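Long-range contact in putative cathepsin d (Ixodes ricinus, PDB 5N7Q), which probably cleaves peptide bonds within proteins as a pepsin-like aspartic endopeptidase, and is here in complex with the inhibitor pepstatin A: residues Glu223-Pro237 with Met303-Val317. Residues are numbered along the deposited sequence; the frame is centred on the assembly and turned at random.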
loop_
_atom_site.group_PDB
_atom_site.type_symbol
_atom_site.label_atom_id
_atom_site.label_comp_id
_atom_site.label_asym_id
_atom_site.label_seq_id
_atom_site.Cartn_x
_atom_site.Cartn_y
_atom_site.Cartn_z
ATOM N N GLU A 223 -2.525 -15.291 -9.384
ATOM C CA GLU A 223 -2.069 -13.911 -9.650
ATOM C C GLU A 223 -2.104 -13.159 -8.316
ATOM O O GLU A 223 -2.931 -13.456 -7.436
ATOM C CB GLU A 223 -2.947 -13.169 -10.698
ATOM C CG GLU A 223 -2.810 -13.545 -12.196
ATOM C CD GLU A 223 -1.570 -12.973 -12.929
ATOM O OE1 GLU A 223 -1.539 -11.772 -13.413
ATOM O OE2 GLU A 223 -0.642 -13.798 -13.108
ATOM N N ALA A 224 -1.222 -12.173 -8.163
ATOM C CA ALA A 224 -1.137 -11.344 -6.972
ATOM C C ALA A 224 -0.685 -9.943 -7.345
ATOM O O ALA A 224 -0.146 -9.712 -8.417
ATOM C CB ALA A 224 -0.130 -11.926 -5.979
ATOM N N ILE A 225 -0.862 -9.007 -6.419
ATOM C CA ILE A 225 -0.291 -7.644 -6.531
ATOM C C ILE A 225 0.471 -7.309 -5.264
ATOM O O ILE A 225 0.157 -7.843 -4.182
ATOM C CB ILE A 225 -1.375 -6.561 -6.848
ATOM C CG1 ILE A 225 -2.270 -6.267 -5.624
ATOM C CG2 ILE A 225 -2.226 -7.020 -8.044
ATOM C CD1 ILE A 225 -3.253 -5.125 -5.815
ATOM N N ALA A 226 1.431 -6.412 -5.378
ATOM C CA ALA A 226 2.131 -5.858 -4.220
ATOM C C ALA A 226 1.536 -4.486 -3.928
ATOM O O ALA A 226 1.666 -3.588 -4.733
ATOM C CB ALA A 226 3.610 -5.757 -4.492
ATOM N N ASP A 227 0.839 -4.351 -2.804
ATOM C CA ASP A 227 0.059 -3.134 -2.510
ATOM C C ASP A 227 0.373 -2.565 -1.139
ATOM O O ASP A 227 -0.155 -3.025 -0.132
ATOM C CB ASP A 227 -1.429 -3.396 -2.614
ATOM C CG ASP A 227 -2.238 -2.150 -2.455
ATOM O OD1 ASP A 227 -1.661 -1.047 -2.352
ATOM O OD2 ASP A 227 -3.492 -2.260 -2.458
ATOM N N THR A 228 1.209 -1.535 -1.127
ATOM C CA THR A 228 1.558 -0.846 0.112
ATOM C C THR A 228 0.373 -0.195 0.835
ATOM O O THR A 228 0.477 0.122 2.014
ATOM C CB THR A 228 2.605 0.238 -0.166
ATOM O OG1 THR A 228 2.086 1.145 -1.127
ATOM C CG2 THR A 228 3.896 -0.337 -0.696
ATOM N N GLY A 229 -0.718 0.061 0.121
ATOM C CA GLY A 229 -1.910 0.677 0.690
ATOM C C GLY A 229 -2.936 -0.308 1.213
ATOM O O GLY A 229 -4.073 0.108 1.528
ATOM N N THR A 230 -2.588 -1.606 1.243
ATOM C CA THR A 230 -3.444 -2.618 1.866
ATOM C C THR A 230 -2.746 -3.070 3.143
ATOM O O THR A 230 -1.540 -3.342 3.127
ATOM C CB THR A 230 -3.729 -3.772 0.887
ATOM O OG1 THR A 230 -4.672 -3.261 -0.076
ATOM C CG2 THR A 230 -4.319 -5.009 1.580
ATOM N N SER A 231 -3.497 -3.177 4.250
ATOM C CA SER A 231 -2.880 -3.541 5.519
ATOM C C SER A 231 -2.492 -5.020 5.598
ATOM O O SER A 231 -1.422 -5.392 6.104
ATOM C CB SER A 231 -3.863 -3.285 6.658
ATOM O OG SER A 231 -4.275 -1.925 6.687
ATOM N N LEU A 232 -3.410 -5.875 5.170
ATOM C CA LEU A 232 -3.300 -7.314 5.358
ATOM C C LEU A 232 -2.905 -7.996 4.052
ATOM O O LEU A 232 -2.352 -7.358 3.141
ATOM C CB LEU A 232 -4.616 -7.868 5.947
ATOM C CG LEU A 232 -5.096 -7.206 7.227
ATOM C CD1 LEU A 232 -6.345 -7.940 7.718
ATOM C CD2 LEU A 232 -4.022 -7.139 8.306
ATOM N N ILE A 233 -3.116 -9.300 3.980
ATOM C CA ILE A 233 -3.078 -10.050 2.731
ATOM C C ILE A 233 -4.509 -10.386 2.409
ATOM O O ILE A 233 -5.228 -10.921 3.273
ATOM C CB ILE A 233 -2.189 -11.296 2.828
ATOM C CG1 ILE A 233 -0.730 -10.871 2.992
ATOM C CG2 ILE A 233 -2.401 -12.234 1.627
ATOM C CD1 ILE A 233 0.224 -11.973 3.308
ATOM N N THR A 234 -4.937 -10.097 1.197
ATOM C CA THR A 234 -6.277 -10.500 0.743
ATOM C C THR A 234 -6.115 -11.623 -0.238
ATOM O O THR A 234 -5.085 -11.757 -0.893
ATOM C CB THR A 234 -7.124 -9.381 0.134
ATOM O OG1 THR A 234 -6.713 -9.120 -1.219
ATOM C CG2 THR A 234 -6.984 -8.061 0.927
ATOM N N GLY A 235 -7.146 -12.449 -0.327
ATOM C CA GLY A 235 -7.188 -13.500 -1.326
ATOM C C GLY A 235 -8.589 -13.882 -1.746
ATOM O O GLY A 235 -9.562 -13.411 -1.166
ATOM N N PRO A 236 -8.688 -14.773 -2.741
ATOM C CA PRO A 236 -9.984 -15.322 -3.129
ATOM C C PRO A 236 -10.700 -15.866 -1.883
ATOM O O PRO A 236 -10.093 -16.648 -1.150
ATOM C CB PRO A 236 -9.597 -16.462 -4.090
ATOM C CG PRO A 236 -8.285 -16.047 -4.659
ATOM C CD PRO A 236 -7.582 -15.399 -3.497
ATOM N N PRO A 237 -11.952 -15.459 -1.642
ATOM C CA PRO A 237 -12.630 -15.860 -0.395
ATOM C C PRO A 237 -12.645 -17.349 -0.091
ATOM O O PRO A 237 -12.418 -17.750 1.037
ATOM C CB PRO A 237 -14.039 -15.313 -0.574
ATOM C CG PRO A 237 -13.858 -14.114 -1.414
ATOM C CD PRO A 237 -12.716 -14.418 -2.353
ATOM N N MET A 303 -7.452 -12.130 4.739
ATOM C CA MET A 303 -8.836 -11.748 4.591
ATOM C C MET A 303 -9.332 -11.987 3.158
ATOM O O MET A 303 -8.590 -11.876 2.198
ATOM C CB MET A 303 -9.043 -10.304 5.022
ATOM C CG MET A 303 -8.242 -9.294 4.237
ATOM S SD MET A 303 -8.689 -7.582 4.604
ATOM C CE MET A 303 -10.133 -7.311 3.609
ATOM N N GLY A 304 -10.610 -12.270 3.011
ATOM C CA GLY A 304 -11.182 -12.543 1.695
ATOM C C GLY A 304 -11.570 -11.273 0.952
ATOM O O GLY A 304 -12.112 -10.335 1.556
ATOM N N LEU A 305 -11.260 -11.225 -0.344
ATOM C CA LEU A 305 -11.667 -10.108 -1.200
ATOM C C LEU A 305 -11.808 -10.615 -2.635
ATOM O O LEU A 305 -10.850 -11.071 -3.237
ATOM C CB LEU A 305 -10.677 -8.931 -1.124
ATOM C CG LEU A 305 -11.058 -7.723 -1.989
ATOM C CD1 LEU A 305 -12.428 -7.146 -1.657
ATOM C CD2 LEU A 305 -10.010 -6.621 -1.902
ATOM N N GLU A 306 -13.030 -10.546 -3.158
ATOM C CA GLU A 306 -13.291 -10.956 -4.512
ATOM C C GLU A 306 -12.880 -9.832 -5.448
ATOM O O GLU A 306 -13.441 -8.741 -5.391
ATOM C CB GLU A 306 -14.767 -11.278 -4.716
ATOM C CG GLU A 306 -15.045 -11.922 -6.062
ATOM C CD GLU A 306 -16.466 -12.429 -6.235
ATOM O OE1 GLU A 306 -16.777 -12.865 -7.363
ATOM O OE2 GLU A 306 -17.269 -12.399 -5.274
ATOM N N MET A 307 -11.913 -10.111 -6.308
ATOM C CA MET A 307 -11.473 -9.161 -7.314
ATOM C C MET A 307 -12.088 -9.565 -8.663
ATOM O O MET A 307 -12.546 -10.690 -8.813
ATOM C CB MET A 307 -9.953 -9.138 -7.352
ATOM C CG MET A 307 -9.297 -8.584 -6.092
ATOM S SD MET A 307 -9.564 -6.825 -5.760
ATOM C CE MET A 307 -8.387 -6.097 -6.908
ATOM N N PRO A 308 -12.093 -8.657 -9.653
ATOM C CA PRO A 308 -12.689 -8.968 -10.975
ATOM C C PRO A 308 -12.128 -10.217 -11.642
ATOM O O PRO A 308 -12.888 -11.054 -12.143
ATOM C CB PRO A 308 -12.365 -7.739 -11.803
ATOM C CG PRO A 308 -12.242 -6.638 -10.818
ATOM C CD PRO A 308 -11.694 -7.246 -9.550
ATOM N N GLN A 309 -10.804 -10.327 -11.640
ATOM C CA GLN A 309 -10.155 -11.602 -11.857
ATOM C C GLN A 309 -9.471 -11.919 -10.529
ATOM O O GLN A 309 -8.815 -11.038 -9.955
ATOM C CB GLN A 309 -9.174 -11.563 -13.021
ATOM C CG GLN A 309 -9.841 -11.312 -14.378
ATOM C CD GLN A 309 -10.066 -9.832 -14.652
ATOM O OE1 GLN A 309 -9.218 -8.997 -14.326
ATOM N NE2 GLN A 309 -11.212 -9.496 -15.243
ATOM N N PRO A 310 -9.641 -13.160 -10.037
ATOM C CA PRO A 310 -9.155 -13.548 -8.723
ATOM C C PRO A 310 -7.677 -13.267 -8.568
ATOM O O PRO A 310 -6.875 -13.576 -9.455
ATOM C CB PRO A 310 -9.412 -15.052 -8.649
ATOM C CG PRO A 310 -10.369 -15.369 -9.733
ATOM C CD PRO A 310 -10.273 -14.290 -10.753
ATOM N N LEU A 311 -7.333 -12.623 -7.464
ATOM C CA LEU A 311 -5.941 -12.444 -7.135
ATOM C C LEU A 311 -5.767 -12.201 -5.661
ATOM O O LEU A 311 -6.729 -12.004 -4.909
ATOM C CB LEU A 311 -5.256 -11.351 -7.979
ATOM C CG LEU A 311 -5.807 -9.930 -7.870
ATOM C CD1 LEU A 311 -5.300 -9.233 -6.622
ATOM C CD2 LEU A 311 -5.443 -9.068 -9.067
ATOM N N TRP A 312 -4.527 -12.341 -5.249
ATOM C CA TRP A 312 -4.125 -12.077 -3.882
ATOM C C TRP A 312 -3.502 -10.707 -3.820
ATOM O O TRP A 312 -2.675 -10.344 -4.675
ATOM C CB TRP A 312 -3.071 -13.092 -3.426
ATOM C CG TRP A 312 -3.575 -14.523 -3.356
ATOM C CD1 TRP A 312 -3.806 -15.366 -4.405
ATOM C CD2 TRP A 312 -3.874 -15.281 -2.165
ATOM N NE1 TRP A 312 -4.225 -16.598 -3.951
ATOM C CE2 TRP A 312 -4.284 -16.571 -2.581
ATOM C CE3 TRP A 312 -3.830 -14.992 -0.793
ATOM C CZ2 TRP A 312 -4.665 -17.564 -1.669
ATOM C CZ3 TRP A 312 -4.204 -15.981 0.104
ATOM C CH2 TRP A 312 -4.600 -17.255 -0.343
ATOM N N ILE A 313 -3.895 -9.921 -2.834
ATOM C CA ILE A 313 -3.216 -8.647 -2.588
ATOM C C ILE A 313 -2.224 -8.854 -1.447
ATOM O O ILE A 313 -2.631 -9.174 -0.306
ATOM C CB ILE A 313 -4.178 -7.505 -2.232
ATOM C CG1 ILE A 313 -5.204 -7.232 -3.359
ATOM C CG2 ILE A 313 -3.367 -6.248 -1.925
ATOM C CD1 ILE A 313 -6.257 -6.182 -3.016
ATOM N N LEU A 314 -0.950 -8.704 -1.755
ATOM C CA LEU A 314 0.123 -8.767 -0.769
ATOM C C LEU A 314 0.330 -7.361 -0.217
ATOM O O LEU A 314 0.966 -6.526 -0.823
ATOM C CB LEU A 314 1.386 -9.343 -1.408
ATOM C CG LEU A 314 1.268 -10.742 -2.037
ATOM C CD1 LEU A 314 2.614 -11.260 -2.476
ATOM C CD2 LEU A 314 0.618 -11.704 -1.062
ATOM N N GLY A 315 -0.292 -7.091 0.919
ATOM C CA GLY A 315 -0.213 -5.815 1.609
ATOM C C GLY A 315 0.876 -5.816 2.661
ATOM O O GLY A 315 1.837 -6.584 2.567
ATOM N N ASP A 316 0.731 -4.919 3.647
ATOM C CA ASP A 316 1.804 -4.606 4.580
ATOM C C ASP A 316 2.250 -5.823 5.399
ATOM O O ASP A 316 3.406 -5.930 5.793
ATOM C CB ASP A 316 1.407 -3.469 5.524
ATOM C CG ASP A 316 0.991 -2.189 4.808
ATOM O OD1 ASP A 316 1.456 -1.966 3.649
ATOM O OD2 ASP A 316 0.209 -1.393 5.412
ATOM N N VAL A 317 1.342 -6.759 5.657
ATOM C CA VAL A 317 1.738 -8.015 6.327
ATOM C C VAL A 317 2.904 -8.714 5.612
ATOM O O VAL A 317 3.807 -9.256 6.258
ATOM C CB VAL A 317 0.518 -8.959 6.457
ATOM C CG1 VAL A 317 0.945 -10.403 6.640
ATOM C CG2 VAL A 317 -0.370 -8.482 7.578
HETATM O O HOH W 1 -5.309 -15.827 -9.230
HETATM O O HOH W 2 -0.226 1.462 4.531
HETATM O O HOH W 3 -8.038 -10.596 -3.031
#
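Strand 312-314 is gripped on both edges by the two arms of one loop, parallel to 223-226 and antiparallel to 233-235, while 233-235 also pairs with 303-304. This is the psi-shaped motif of pepsin-like peptidases, bearing Asp227, predicted to be catalytic, at the loop tip. Leu314 anchors that tip: its O accepts the nearly straight bond (177°) from Asp227 N, and its N donates to Ile225 O. Ile313 CG2 packs 3.5 Å from Asp227 CB, and Thr230 OG1 donates to Asp227 OD2 from above the carboxylate plane. OD2 also hydrogen-bonds a modified side chain of the bound pepstatin, and Asp36 of the other lobe lies alongside. Beyond Gly315, the first turn of helix 316-319 is tied to the loop by Asp316 N to Thr230 O, 2.8 Å. On strand 233-235, Thr234 OG1 sits between its own N and carbonyl carbon (chi1 78°), which puts it 3.2 Å from Ile313 CB, and OG1 donates to a water that in turn donates to Leu305 O and Leu311 O. Where strand 233-235 ends, Gly235 CA and Pro236 CD make CH-pi contacts over one face of Trp312, Pro236 CD 3.6 Å from the centroid of its five-membered ring.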